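Local coordinates for phosphoethanolamine N-methyltransferase 1 (PDB 4KRG), which probably catalyses the S-adenosylmethionine-dependent methylation of phosphoethanolamine, a step on the nematode route to phosphocholine, at residues M117-V122 / A146-R151; T297-T302 / A370-M375; E160-P165 / V232-K237; V74-A79 / A100-I105; N439-F444 / E453-N458. All blocks are in the same frame, centred on the assembly; numbering follows the deposited sequence.

In the fold
Contacts 4, 1 and 3 come first along the chain, in that order, and belong to the methyltransferase half that holds S-adenosylhomocysteine and phosphoethanolamine; contacts 2 and 5 follow, in the second half of this di-domain enzyme. Contacts 1 and 4 sit about 21 Å apart between centres, both where helices and loops lead into strands of the Rossmann-like methyltransferase domain. Strand 154-161, just after strand 150-151 of contact 1, leads into contact 3. Contact 2 joins strands 297-302 and 372-378, and contact 5 lies by the final strand 458-465. Contacts 4 and 5 are about 58 Å apart between centres, on opposite sides of the chain's centre. Of the five, only contact 3 reaches the phosphoethanolamine pocket.

Contact 1 of 5, residues M117-V122 / A146-R151; sequences MDEKSV and AMRWLR
Met-117, a selenomethionine here, reaches over one face of the Trp-149 indole with its terminal methyl. The two side chains cross at about a right angle, and CE of Met-117 lies 3.8 Å from the centroid of the Trp-149 six-membered ring, a CH-pi contact. The bend at chi3 (-67°) turns that methyl down onto the ring, while SE stays above the same face at a greater distance. At the ring edge, in plane, a water accepts from Trp-149 NE1 (2.7 Å).

Further along the loop, Glu-119 lies over the guanidinium of Arg-148. Its OE2 is 3.2 Å from Arg-148 NH2, but well out of the guanidinium plane, so the pair attracts by charge without a directed N-H; OE1 of Glu-119 is bonded to Ser-204. Backbone bonds tie the loop to the helix end. Trp-149 O takes two donors, Ser-121 N at 2.7 Å and Val-122 N at 3.1 Å, and Arg-148 O accepts from Lys-120 N.

Arg-151 lays its guanidinium against the backbone of Ser-121 and Val-122, its NH1 paired with Asp-123. Val-122 and Leu-150 form a parallel bridge where helix 136-149 runs out into strand 150-151 beside the start of strand 122-126, and strand 60-64 touches Met-117, Val-122 and Trp-149 through Val-62 and Ile-64.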
# COMPACT_ATOMS: atom_id res chain seq x y z
N MSE A 117 -16.92 0.83 -21.80
CA MSE A 117 -17.36 2.21 -21.78
C MSE A 117 -16.46 3.02 -22.68
O MSE A 117 -15.37 2.56 -23.04
CB MSE A 117 -17.30 2.79 -20.36
CG MSE A 117 -18.52 2.53 -19.52
SE MSE A 117 -18.25 3.25 -17.75
CE MSE A 117 -16.83 2.05 -17.20
N ASP A 118 -16.90 4.21 -23.05
CA ASP A 118 -16.12 5.05 -23.95
C ASP A 118 -14.76 5.43 -23.35
O ASP A 118 -14.57 5.38 -22.14
CB ASP A 118 -16.90 6.31 -24.33
CG ASP A 118 -18.11 6.02 -25.20
OD1 ASP A 118 -18.13 4.97 -25.88
OD2 ASP A 118 -19.03 6.85 -25.21
N GLU A 119 -13.82 5.80 -24.21
CA GLU A 119 -12.55 6.34 -23.76
C GLU A 119 -12.81 7.65 -23.04
O GLU A 119 -13.75 8.38 -23.39
CB GLU A 119 -11.64 6.61 -24.95
CG GLU A 119 -11.41 5.43 -25.84
CD GLU A 119 -10.63 5.79 -27.08
OE1 GLU A 119 -10.67 6.97 -27.49
OE2 GLU A 119 -9.94 4.90 -27.63
N LYS A 120 -11.97 7.95 -22.05
CA LYS A 120 -12.03 9.21 -21.32
C LYS A 120 -13.46 9.53 -20.91
O LYS A 120 -13.94 10.62 -21.16
CB LYS A 120 -11.44 10.34 -22.17
CG LYS A 120 -10.02 10.06 -22.67
CD LYS A 120 -9.66 10.96 -23.84
CE LYS A 120 -8.91 10.20 -24.94
NZ LYS A 120 -8.70 11.04 -26.16
N SER A 121 -14.12 8.56 -20.30
CA SER A 121 -15.52 8.71 -19.95
C SER A 121 -15.77 8.85 -18.45
O SER A 121 -16.86 9.22 -18.04
CB SER A 121 -16.33 7.54 -20.50
OG SER A 121 -15.83 6.32 -20.02
N VAL A 122 -14.76 8.54 -17.64
CA VAL A 122 -14.88 8.73 -16.19
C VAL A 122 -13.66 9.43 -15.58
O VAL A 122 -12.61 9.52 -16.21
CB VAL A 122 -15.13 7.41 -15.41
CG1 VAL A 122 -16.47 6.80 -15.79
CG2 VAL A 122 -14.01 6.41 -15.66
N ALA A 146 -9.51 0.24 -17.50
CA ALA A 146 -9.64 1.41 -16.64
C ALA A 146 -8.82 2.54 -17.22
O ALA A 146 -9.22 3.69 -17.23
CB ALA A 146 -9.16 1.08 -15.24
N MSE A 147 -7.64 2.19 -17.73
CA MSE A 147 -6.76 3.18 -18.33
C MSE A 147 -7.40 3.83 -19.55
O MSE A 147 -7.31 5.04 -19.74
CB MSE A 147 -5.45 2.51 -18.71
CG MSE A 147 -4.45 3.45 -19.30
SE MSE A 147 -3.63 4.68 -18.03
CE MSE A 147 -2.01 3.69 -17.66
N ARG A 148 -8.06 3.02 -20.36
CA ARG A 148 -8.77 3.52 -21.54
C ARG A 148 -9.91 4.46 -21.16
O ARG A 148 -10.12 5.49 -21.81
CB ARG A 148 -9.31 2.33 -22.34
CG ARG A 148 -10.12 2.70 -23.56
CD ARG A 148 -10.75 1.47 -24.18
NE ARG A 148 -11.44 1.78 -25.44
CZ ARG A 148 -10.84 1.85 -26.62
NH1 ARG A 148 -9.53 1.63 -26.72
NH2 ARG A 148 -11.54 2.13 -27.71
N TRP A 149 -10.65 4.10 -20.11
CA TRP A 149 -11.84 4.82 -19.69
C TRP A 149 -11.55 6.11 -18.95
O TRP A 149 -12.35 7.04 -18.97
CB TRP A 149 -12.67 3.94 -18.77
CG TRP A 149 -13.08 2.66 -19.39
CD1 TRP A 149 -13.21 2.39 -20.72
CD2 TRP A 149 -13.42 1.45 -18.70
NE1 TRP A 149 -13.62 1.08 -20.90
CE2 TRP A 149 -13.75 0.49 -19.68
CE3 TRP A 149 -13.48 1.09 -17.35
CZ2 TRP A 149 -14.13 -0.81 -19.34
CZ3 TRP A 149 -13.86 -0.19 -17.02
CH2 TRP A 149 -14.18 -1.13 -18.01
N LEU A 150 -10.41 6.16 -18.28
CA LEU A 150 -10.06 7.32 -17.47
C LEU A 150 -9.67 8.53 -18.32
O LEU A 150 -8.98 8.39 -19.34
CB LEU A 150 -8.93 6.98 -16.50
CG LEU A 150 -9.34 6.29 -15.21
CD1 LEU A 150 -8.12 5.83 -14.44
CD2 LEU A 150 -10.16 7.26 -14.37
N ARG A 151 -10.11 9.71 -17.91
CA ARG A 151 -9.58 10.95 -18.45
C ARG A 151 -8.18 11.20 -17.88
O ARG A 151 -7.83 10.65 -16.84
CB ARG A 151 -10.51 12.12 -18.12
CG ARG A 151 -11.71 12.20 -19.03
CD ARG A 151 -12.75 13.20 -18.56
NE ARG A 151 -14.06 12.80 -19.05
CZ ARG A 151 -15.06 12.40 -18.27
NH1 ARG A 151 -14.91 12.38 -16.96
NH2 ARG A 151 -16.21 12.04 -18.81
O HOH W 1 -14.08 -0.72 -22.92
O HOH W 2 -14.78 1.40 -25.30

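Contact 2 of 5, residues T297-T302 / A370-M375; sequences TAYVFT and ASFDCM. With BOG (octyl beta-D-glucopyranoside), chain E.
The Phe-372 ring is sandwiched: Tyr-299 covers one face and the alkyl chain of an octyl glucoside the other. On the protein side Tyr-299 CB sits 4.0 Å from the Phe-372 centroid, and the tyrosine ring then turns its edge to the same face, with centroids 5.0 Å apart and planes at 58°. With CG anti to the backbone N (chi1 -179°), Tyr-299 brings CD1 over the middle of Phe-372. On the detergent side C2' comes within 3.6 Å of Phe-372 CZ. Thr-297 O lies in plane at the edge of Phe-372.

Strands 297-302 and 372-378 are parallel neighbours, consistent with a second Rossmann-like methyltransferase domain, and strand 324-329 flanks 297-302 on its other side. Tyr-299 N donates to Cys-374 O at 2.9 Å, and Asp-373 N to Thr-297 O at 3.0 Å. On the other face from Tyr-299 and Met-375, Ala-298 CB packs against Cys-374 SG at 3.5 Å. Trp-365 meets Phe-372 edge-to-face, and the hydroxyl of Tyr-299 bonds to Ser-361.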
# COMPACT_ATOMS: atom_id res chain seq x y z
N THR A 297 4.08 9.86 18.18
CA THR A 297 4.11 9.17 16.90
C THR A 297 5.40 9.53 16.15
O THR A 297 5.64 10.69 15.85
CB THR A 297 2.88 9.49 16.03
OG1 THR A 297 1.68 9.12 16.73
CG2 THR A 297 2.94 8.72 14.72
N ALA A 298 6.22 8.53 15.89
CA ALA A 298 7.48 8.72 15.19
C ALA A 298 7.29 8.53 13.69
O ALA A 298 6.55 7.66 13.25
CB ALA A 298 8.52 7.74 15.71
N TYR A 299 7.98 9.34 12.89
CA TYR A 299 7.99 9.15 11.45
C TYR A 299 9.28 8.42 11.11
O TYR A 299 10.37 8.91 11.43
CB TYR A 299 7.92 10.50 10.75
CG TYR A 299 7.91 10.46 9.23
CD1 TYR A 299 6.75 10.15 8.53
CD2 TYR A 299 9.05 10.77 8.50
CE1 TYR A 299 6.73 10.12 7.14
CE2 TYR A 299 9.04 10.74 7.12
CZ TYR A 299 7.88 10.42 6.45
OH TYR A 299 7.89 10.42 5.08
N VAL A 300 9.17 7.25 10.50
CA VAL A 300 10.34 6.46 10.16
C VAL A 300 10.46 6.28 8.65
O VAL A 300 9.48 5.96 7.98
CB VAL A 300 10.32 5.09 10.89
CG1 VAL A 300 11.39 4.14 10.32
CG2 VAL A 300 10.52 5.27 12.38
N PHE A 301 11.66 6.49 8.11
CA PHE A 301 11.87 6.44 6.67
C PHE A 301 13.04 5.50 6.37
O PHE A 301 14.15 5.74 6.81
CB PHE A 301 12.14 7.86 6.14
CG PHE A 301 12.46 7.92 4.66
CD1 PHE A 301 11.45 7.84 3.71
CD2 PHE A 301 13.76 8.11 4.22
CE1 PHE A 301 11.75 7.91 2.36
CE2 PHE A 301 14.06 8.18 2.88
CZ PHE A 301 13.05 8.08 1.95
N THR A 302 12.77 4.41 5.65
CA THR A 302 13.82 3.43 5.33
C THR A 302 13.78 2.99 3.86
O THR A 302 13.05 2.07 3.50
CB THR A 302 13.74 2.19 6.26
OG1 THR A 302 12.45 1.57 6.12
CG2 THR A 302 13.93 2.58 7.70
N ALA A 370 -0.70 16.41 9.07
CA ALA A 370 0.03 15.65 10.08
C ALA A 370 1.18 16.47 10.64
O ALA A 370 1.83 17.23 9.92
CB ALA A 370 0.56 14.37 9.48
N SER A 371 1.43 16.31 11.93
CA SER A 371 2.62 16.84 12.56
C SER A 371 3.21 15.75 13.45
O SER A 371 2.81 15.57 14.60
CB SER A 371 2.30 18.10 13.36
OG SER A 371 1.93 19.16 12.50
N PHE A 372 4.16 14.99 12.90
CA PHE A 372 4.78 13.90 13.65
C PHE A 372 5.66 14.46 14.76
O PHE A 372 6.02 15.64 14.72
CB PHE A 372 5.61 13.02 12.73
CG PHE A 372 4.79 12.23 11.76
CD1 PHE A 372 4.43 10.92 12.05
CD2 PHE A 372 4.38 12.78 10.56
CE1 PHE A 372 3.67 10.18 11.16
CE2 PHE A 372 3.62 12.04 9.66
CZ PHE A 372 3.27 10.74 9.97
N ASP A 373 6.01 13.63 15.73
CA ASP A 373 6.75 14.09 16.90
C ASP A 373 8.27 14.04 16.77
O ASP A 373 8.99 14.72 17.50
CB ASP A 373 6.30 13.33 18.15
CG ASP A 373 4.87 13.66 18.55
OD1 ASP A 373 4.64 14.79 19.06
OD2 ASP A 373 3.98 12.81 18.37
N CYS A 374 8.76 13.22 15.84
CA CYS A 374 10.18 13.04 15.60
C CYS A 374 10.39 12.25 14.31
O CYS A 374 9.45 11.67 13.78
CB CYS A 374 10.82 12.28 16.77
SG CYS A 374 10.18 10.60 16.93
N MSE A 375 11.63 12.24 13.82
CA MSE A 375 11.99 11.41 12.67
C MSE A 375 13.17 10.51 12.99
O MSE A 375 14.14 10.95 13.59
CB MSE A 375 12.34 12.28 11.46
CG MSE A 375 13.12 11.53 10.39
SE MSE A 375 13.14 12.43 8.66
CE MSE A 375 14.46 13.83 9.10
C1 BOG E . -0.13 13.41 14.55
O1 BOG E . -0.49 12.58 13.52
C2 BOG E . -1.13 14.54 14.71
O2 BOG E . -1.09 15.35 13.55
C3 BOG E . -0.79 15.37 15.91
O3 BOG E . -1.80 16.41 16.09
C4 BOG E . -0.69 14.54 17.15
O4 BOG E . -0.29 15.35 18.27
C5 BOG E . 0.32 13.41 16.96
O5 BOG E . -0.04 12.60 15.79
C6 BOG E . 0.35 12.54 18.13
O6 BOG E . 1.69 12.30 18.44
C1' BOG E . 0.64 12.02 12.84
C2' BOG E . 0.10 11.14 11.68
C3' BOG E . -0.86 10.08 12.17
C4' BOG E . -0.56 8.72 11.99
C5' BOG E . -1.07 7.70 13.05
C6' BOG E . -0.81 6.24 12.66
C7' BOG E . 0.53 5.68 13.20
C8' BOG E . 0.31 4.68 14.28

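Contact 3 of 5, residues E160-P165 / V232-K237; sequences ESCSEP and VHWLTK. With OPE (phosphoric acid mono-(2-amino-ethyl) ester), chain C.
The Trp-234 indole is approached along its rim, by a sulfur and a methylene of neighbouring side chains. Cys-162 SG lies 3.9 Å from CH2 of Trp-234, and the line from the six-membered ring's centroid to the sulfur is 76° off the ring normal: a sulfur-aromatic contact at the edge. Beside it Glu-160 CG, in the ring plane, comes 3.9 Å from CZ3 of Trp-234. The same sulfur also rests on Val-232 CB at 4.0 Å.

Kinked at its second torsion (chi2 -66°), Glu-160 carries its carboxylate away from the tryptophan to where the backbone N atoms of Leu-130, Met-131 and Met-132 bind it, so this buried acid is gripped by several main-chain N-H groups. Glu-160 and Val-232 form an antiparallel hydrogen-bonded pair: Glu-160 N to Val-232 O is 2.9 Å and Val-232 N to Glu-160 O is 3.1 Å.

One residue on, Ser-161 points away from the partner strand, and its OG donates a very short 2.5 Å bond to O2 of phosphoethanolamine. Tyr-133, Ser-166, His-176 and Tyr-186 also bond the ligand. A substrate pocket at the end of strand 154-161, next to an antiparallel strand, is in keeping with a class I methyltransferase fold.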
# COMPACT_ATOMS: atom_id res chain seq x y z
N GLU A 160 -7.44 -4.53 -1.86
CA GLU A 160 -7.49 -5.97 -1.97
C GLU A 160 -7.05 -6.67 -0.69
O GLU A 160 -6.24 -6.14 0.07
CB GLU A 160 -6.63 -6.46 -3.14
CG GLU A 160 -6.96 -5.83 -4.48
CD GLU A 160 -8.34 -6.22 -5.00
OE1 GLU A 160 -8.85 -7.29 -4.60
OE2 GLU A 160 -8.92 -5.45 -5.81
N SER A 161 -7.60 -7.85 -0.44
CA SER A 161 -7.10 -8.71 0.62
C SER A 161 -5.81 -9.31 0.10
O SER A 161 -5.82 -10.12 -0.83
CB SER A 161 -8.09 -9.83 0.93
OG SER A 161 -9.31 -9.30 1.39
N CYS A 162 -4.70 -8.89 0.69
CA CYS A 162 -3.41 -9.37 0.20
C CYS A 162 -2.89 -10.51 1.06
O CYS A 162 -3.00 -10.47 2.29
CB CYS A 162 -2.41 -8.21 0.13
SG CYS A 162 -2.86 -6.96 -1.11
N SER A 163 -2.39 -11.55 0.40
CA SER A 163 -1.75 -12.71 1.04
C SER A 163 -2.66 -13.64 1.87
O SER A 163 -2.36 -14.82 2.00
CB SER A 163 -0.53 -12.30 1.85
OG SER A 163 0.50 -11.84 1.00
N GLU A 164 -3.74 -13.11 2.44
CA GLU A 164 -4.64 -13.90 3.28
C GLU A 164 -6.02 -13.26 3.32
O GLU A 164 -6.17 -12.08 3.00
CB GLU A 164 -4.08 -13.98 4.70
CG GLU A 164 -4.24 -12.70 5.49
CD GLU A 164 -3.57 -12.75 6.85
OE1 GLU A 164 -4.29 -12.73 7.87
OE2 GLU A 164 -2.32 -12.80 6.90
N PRO A 165 -7.04 -14.02 3.74
CA PRO A 165 -8.37 -13.39 3.79
C PRO A 165 -8.41 -12.27 4.82
O PRO A 165 -7.61 -12.25 5.75
CB PRO A 165 -9.28 -14.54 4.24
CG PRO A 165 -8.54 -15.79 3.87
CD PRO A 165 -7.10 -15.45 4.10
N VAL A 232 -4.95 -3.97 1.95
CA VAL A 232 -4.12 -2.93 1.38
C VAL A 232 -4.85 -2.21 0.26
O VAL A 232 -5.53 -2.83 -0.57
CB VAL A 232 -2.77 -3.51 0.86
CG1 VAL A 232 -1.83 -2.38 0.45
CG2 VAL A 232 -2.11 -4.38 1.94
N HIS A 233 -4.75 -0.88 0.27
CA HIS A 233 -5.35 -0.09 -0.79
C HIS A 233 -4.40 0.96 -1.36
O HIS A 233 -3.40 1.32 -0.74
CB HIS A 233 -6.72 0.49 -0.39
CG HIS A 233 -6.66 1.56 0.67
ND1 HIS A 233 -7.47 2.68 0.61
CD2 HIS A 233 -5.96 1.66 1.81
CE1 HIS A 233 -7.25 3.43 1.68
NE2 HIS A 233 -6.33 2.83 2.42
N TRP A 234 -4.73 1.43 -2.56
CA TRP A 234 -3.87 2.30 -3.34
C TRP A 234 -4.71 3.31 -4.08
O TRP A 234 -5.76 2.98 -4.62
CB TRP A 234 -3.09 1.49 -4.39
CG TRP A 234 -2.39 0.28 -3.85
CD1 TRP A 234 -1.13 0.22 -3.35
CD2 TRP A 234 -2.93 -1.04 -3.78
NE1 TRP A 234 -0.84 -1.06 -2.96
CE2 TRP A 234 -1.92 -1.85 -3.21
CE3 TRP A 234 -4.15 -1.62 -4.13
CZ2 TRP A 234 -2.11 -3.22 -2.99
CZ3 TRP A 234 -4.33 -2.98 -3.90
CH2 TRP A 234 -3.32 -3.76 -3.34
N LEU A 235 -4.24 4.55 -4.12
CA LEU A 235 -4.81 5.55 -5.01
C LEU A 235 -3.79 5.81 -6.11
O LEU A 235 -2.62 6.08 -5.82
CB LEU A 235 -5.14 6.84 -4.27
CG LEU A 235 -5.87 7.91 -5.10
CD1 LEU A 235 -7.20 7.38 -5.59
CD2 LEU A 235 -6.08 9.16 -4.26
N THR A 236 -4.23 5.72 -7.35
CA THR A 236 -3.35 5.71 -8.50
C THR A 236 -3.85 6.67 -9.58
O THR A 236 -5.04 6.68 -9.91
CB THR A 236 -3.26 4.28 -9.05
OG1 THR A 236 -2.71 3.42 -8.04
CG2 THR A 236 -2.38 4.22 -10.26
N LYS A 237 -2.94 7.46 -10.13
CA LYS A 237 -3.30 8.53 -11.05
C LYS A 237 -2.80 8.24 -12.47
O LYS A 237 -1.68 7.77 -12.65
CB LYS A 237 -2.70 9.86 -10.56
CG LYS A 237 -3.25 11.09 -11.24
CD LYS A 237 -2.57 12.36 -10.73
CE LYS A 237 -3.17 13.60 -11.37
NZ LYS A 237 -2.45 14.82 -10.93
CA OPE C . -13.56 -10.01 2.08
CB OPE C . -14.85 -9.52 1.51
O1 OPE C . -12.36 -12.13 3.61
O2 OPE C . -10.62 -11.24 2.13
O3 OPE C . -11.82 -13.32 1.47
O4 OPE C . -13.01 -11.11 1.45
N OPE C . -14.89 -9.29 0.09
P OPE C . -11.93 -11.98 2.17

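Contact 4 of 5, residues V74-A79 / A100-I105; sequences VLAETA and AHMGNI
The amide nitrogen of Asn-104 donates to Ala-76 O in the last part of helix 70-78, and the same ND2 is also bonded to Arg-80 O. The bond to Ala-76 is 2.9 Å long with an N-H...O angle of 161°. It falls in the carbonyl plane of Ala-76 on a lone pair, and the oxygen is also close to the plane of the Asn-104 amide. A chi1 of 64° sets the amide between the backbone N and carbonyl carbon of Asn-104, turned to the helix; OD1 then rests 3.4 Å from Ala-76 CB.

Mostly apolar contacts surround it. Ile-105 CG1 meets Ala-76 CB at 3.6 Å. Met-102, a selenomethionine, curls its terminal CE over the peptide after Ala-76, 3.5 Å from Ala-76 O and 3.7 Å from Ala-76 CB, rotation about its CG-SE bond (chi3 74°) taking it there.

The Ala-76 methyl is thus touched by Asn-104, Ile-105 and Met-102 together, while a neutral amide supplies N-H to main-chain carbonyls without any charge.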
# COMPACT_ATOMS: atom_id res chain seq x y z
N VAL A 74 -22.58 6.80 -0.75
CA VAL A 74 -21.87 7.99 -0.33
C VAL A 74 -21.16 8.68 -1.50
O VAL A 74 -21.06 9.91 -1.53
CB VAL A 74 -20.88 7.69 0.82
CG1 VAL A 74 -20.20 8.97 1.30
CG2 VAL A 74 -21.60 7.02 1.99
N LEU A 75 -20.68 7.90 -2.46
CA LEU A 75 -20.01 8.46 -3.64
C LEU A 75 -20.93 9.41 -4.40
O LEU A 75 -20.51 10.49 -4.81
CB LEU A 75 -19.52 7.35 -4.58
CG LEU A 75 -18.36 6.45 -4.11
CD1 LEU A 75 -18.22 5.24 -5.03
CD2 LEU A 75 -17.05 7.22 -4.06
N ALA A 76 -22.19 9.02 -4.57
CA ALA A 76 -23.16 9.83 -5.30
C ALA A 76 -23.58 11.10 -4.55
O ALA A 76 -24.31 11.92 -5.10
CB ALA A 76 -24.37 9.01 -5.65
N GLU A 77 -23.16 11.26 -3.30
CA GLU A 77 -23.45 12.49 -2.56
C GLU A 77 -22.71 13.68 -3.14
O GLU A 77 -23.21 14.80 -3.10
CB GLU A 77 -23.08 12.35 -1.08
CG GLU A 77 -23.99 11.46 -0.27
CD GLU A 77 -23.50 11.29 1.16
OE1 GLU A 77 -22.58 12.04 1.57
OE2 GLU A 77 -24.03 10.41 1.88
N THR A 78 -21.51 13.44 -3.66
CA THR A 78 -20.71 14.55 -4.19
C THR A 78 -20.34 14.44 -5.67
O THR A 78 -20.15 15.45 -6.33
CB THR A 78 -19.47 14.81 -3.33
OG1 THR A 78 -18.73 13.60 -3.16
CG2 THR A 78 -19.89 15.34 -1.96
N ALA A 79 -20.23 13.21 -6.18
CA ALA A 79 -19.95 12.99 -7.59
C ALA A 79 -21.11 13.50 -8.44
O ALA A 79 -22.26 13.48 -8.00
CB ALA A 79 -19.72 11.53 -7.88
N ALA A 100 -32.91 4.44 -3.47
CA ALA A 100 -34.10 4.90 -4.19
C ALA A 100 -34.32 6.40 -4.02
O ALA A 100 -35.00 7.03 -4.82
CB ALA A 100 -35.32 4.13 -3.74
N HIS A 101 -33.74 6.97 -2.97
CA HIS A 101 -33.91 8.39 -2.69
C HIS A 101 -32.96 9.26 -3.51
O HIS A 101 -33.04 10.49 -3.46
CB HIS A 101 -33.71 8.66 -1.20
CG HIS A 101 -32.34 8.31 -0.70
ND1 HIS A 101 -31.85 7.02 -0.70
CD2 HIS A 101 -31.36 9.09 -0.18
CE1 HIS A 101 -30.63 7.02 -0.20
NE2 HIS A 101 -30.31 8.26 0.13
N MSE A 102 -32.07 8.64 -4.27
CA MSE A 102 -31.10 9.40 -5.05
C MSE A 102 -31.37 9.31 -6.54
O MSE A 102 -31.97 8.35 -7.01
CB MSE A 102 -29.69 8.94 -4.72
CG MSE A 102 -29.44 8.93 -3.23
SE MSE A 102 -27.61 8.56 -2.79
CE MSE A 102 -26.84 10.27 -3.27
N GLY A 103 -30.92 10.31 -7.29
CA GLY A 103 -31.26 10.40 -8.69
C GLY A 103 -30.10 10.50 -9.66
O GLY A 103 -30.31 10.67 -10.86
N ASN A 104 -28.87 10.38 -9.16
CA ASN A 104 -27.69 10.46 -10.01
C ASN A 104 -26.90 9.16 -10.09
O ASN A 104 -25.69 9.17 -10.34
CB ASN A 104 -26.76 11.60 -9.58
CG ASN A 104 -26.19 11.40 -8.18
OD1 ASN A 104 -26.81 10.76 -7.32
ND2 ASN A 104 -25.00 11.95 -7.94
N ILE A 105 -27.58 8.04 -9.89
CA ILE A 105 -26.94 6.74 -9.96
C ILE A 105 -27.54 5.90 -11.09
O ILE A 105 -28.75 5.70 -11.15
CB ILE A 105 -27.10 5.95 -8.65
CG1 ILE A 105 -26.55 6.75 -7.46
CG2 ILE A 105 -26.38 4.62 -8.75
CD1 ILE A 105 -26.92 6.16 -6.12

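Contact 5 of 5, residues N439-F444 / E453-N458; sequences NAEVSF and ELSGCN
Glu-441, Leu-454 and Ser-455 carry most of this contact between helix 434-448 and the loop that follows it. A chi1 of -174° swings Glu-441 away from its own amide, and an extended chain beyond sets its carboxylate against Ser-455. Both oxygens are used. OE1 of Glu-441 accepts from Ser-455 OG at 2.8 Å through its syn lone pair, while OE2 takes the backbone N of Ser-455 at 2.7 Å, that donor standing 39° out of the carboxylate plane. The serine is thus held by its hydroxyl and its peptide together, and its OG has a further bond to Tyr-459. A water also donates to both Glu-441 OE2 and Glu-453 O, at 2.6 and 2.5 Å, bridging the acid to the carbonyl just ahead of Leu-454.

Leu-454 covers the aliphatic part of the acid. The two side chains slide past each other in opposite directions, with Leu-454 CG 3.9 Å from Glu-441 CG, and Leu-454 CD1 lies 3.9 Å from Val-442 CB. Leu-438 and Ile-445 of the same helix add to this greasy patch, and Trp-278 touches Glu-441.

Helix 434-448 leads from strand 428-432 through this loop into strand 458-465, which runs antiparallel between 428-432 and 400-408, consistent with the reversed last strand of a class I methyltransferase fold.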
# COMPACT_ATOMS: atom_id res chain seq x y z
N ASN A 439 30.87 -3.99 13.46
CA ASN A 439 30.71 -5.06 14.43
C ASN A 439 29.27 -5.57 14.47
O ASN A 439 29.03 -6.77 14.50
CB ASN A 439 31.09 -4.58 15.83
CG ASN A 439 32.59 -4.39 16.01
OD1 ASN A 439 33.40 -4.87 15.22
ND2 ASN A 439 32.95 -3.70 17.08
N ALA A 440 28.32 -4.64 14.49
CA ALA A 440 26.91 -4.99 14.61
C ALA A 440 26.39 -5.67 13.35
O ALA A 440 25.62 -6.64 13.44
CB ALA A 440 26.08 -3.76 14.96
N GLU A 441 26.78 -5.18 12.18
CA GLU A 441 26.33 -5.80 10.94
C GLU A 441 26.83 -7.24 10.79
O GLU A 441 26.07 -8.12 10.40
CB GLU A 441 26.70 -4.98 9.69
CG GLU A 441 26.07 -5.57 8.42
CD GLU A 441 26.17 -4.68 7.20
OE1 GLU A 441 26.79 -3.60 7.28
OE2 GLU A 441 25.63 -5.08 6.14
N VAL A 442 28.10 -7.48 11.11
CA VAL A 442 28.61 -8.85 11.01
C VAL A 442 27.93 -9.78 12.02
O VAL A 442 27.58 -10.91 11.69
CB VAL A 442 30.17 -8.93 11.09
CG1 VAL A 442 30.66 -8.80 12.52
CG2 VAL A 442 30.65 -10.22 10.48
N SER A 443 27.69 -9.29 13.23
CA SER A 443 27.03 -10.08 14.27
C SER A 443 25.64 -10.48 13.81
O SER A 443 25.20 -11.59 14.05
CB SER A 443 26.92 -9.29 15.57
OG SER A 443 28.19 -9.03 16.14
N PHE A 444 24.97 -9.55 13.14
CA PHE A 444 23.61 -9.75 12.66
C PHE A 444 23.55 -10.79 11.54
O PHE A 444 22.64 -11.62 11.49
CB PHE A 444 23.04 -8.41 12.20
CG PHE A 444 21.83 -8.53 11.32
CD1 PHE A 444 20.57 -8.61 11.88
CD2 PHE A 444 21.96 -8.51 9.94
CE1 PHE A 444 19.44 -8.70 11.06
CE2 PHE A 444 20.84 -8.60 9.12
CZ PHE A 444 19.58 -8.70 9.68
N GLU A 453 27.50 -10.39 2.22
CA GLU A 453 28.61 -9.57 2.70
C GLU A 453 28.08 -8.40 3.48
O GLU A 453 26.88 -8.12 3.45
CB GLU A 453 29.45 -9.07 1.52
CG GLU A 453 29.98 -10.17 0.62
CD GLU A 453 30.88 -11.15 1.34
OE1 GLU A 453 31.51 -10.75 2.34
OE2 GLU A 453 30.95 -12.32 0.92
N LEU A 454 28.96 -7.70 4.19
CA LEU A 454 28.56 -6.49 4.90
C LEU A 454 28.23 -5.44 3.86
O LEU A 454 28.74 -5.49 2.74
CB LEU A 454 29.68 -5.99 5.82
CG LEU A 454 29.69 -6.48 7.27
CD1 LEU A 454 29.72 -7.98 7.33
CD2 LEU A 454 30.86 -5.90 8.04
N SER A 455 27.37 -4.48 4.23
CA SER A 455 27.06 -3.34 3.38
C SER A 455 28.36 -2.71 2.87
O SER A 455 28.45 -2.30 1.71
CB SER A 455 26.25 -2.30 4.13
OG SER A 455 27.00 -1.73 5.17
N GLY A 456 29.37 -2.66 3.73
CA GLY A 456 30.71 -2.30 3.32
C GLY A 456 30.96 -0.80 3.30
O GLY A 456 31.96 -0.35 2.75
N CYS A 457 30.04 -0.05 3.89
CA CYS A 457 30.13 1.41 3.91
C CYS A 457 30.57 1.91 5.27
O CYS A 457 30.51 1.18 6.26
CB CYS A 457 28.78 2.03 3.58
SG CYS A 457 28.31 1.83 1.87
N ASN A 458 31.01 3.17 5.32
CA ASN A 458 31.21 3.85 6.59
C ASN A 458 29.88 4.43 7.06
O ASN A 458 28.96 4.56 6.26
CB ASN A 458 32.27 4.94 6.44
CG ASN A 458 33.59 4.40 5.99
OD1 ASN A 458 34.02 3.35 6.47
ND2 ASN A 458 34.24 5.08 5.06
O HOH W 3 24.96 -6.83 4.35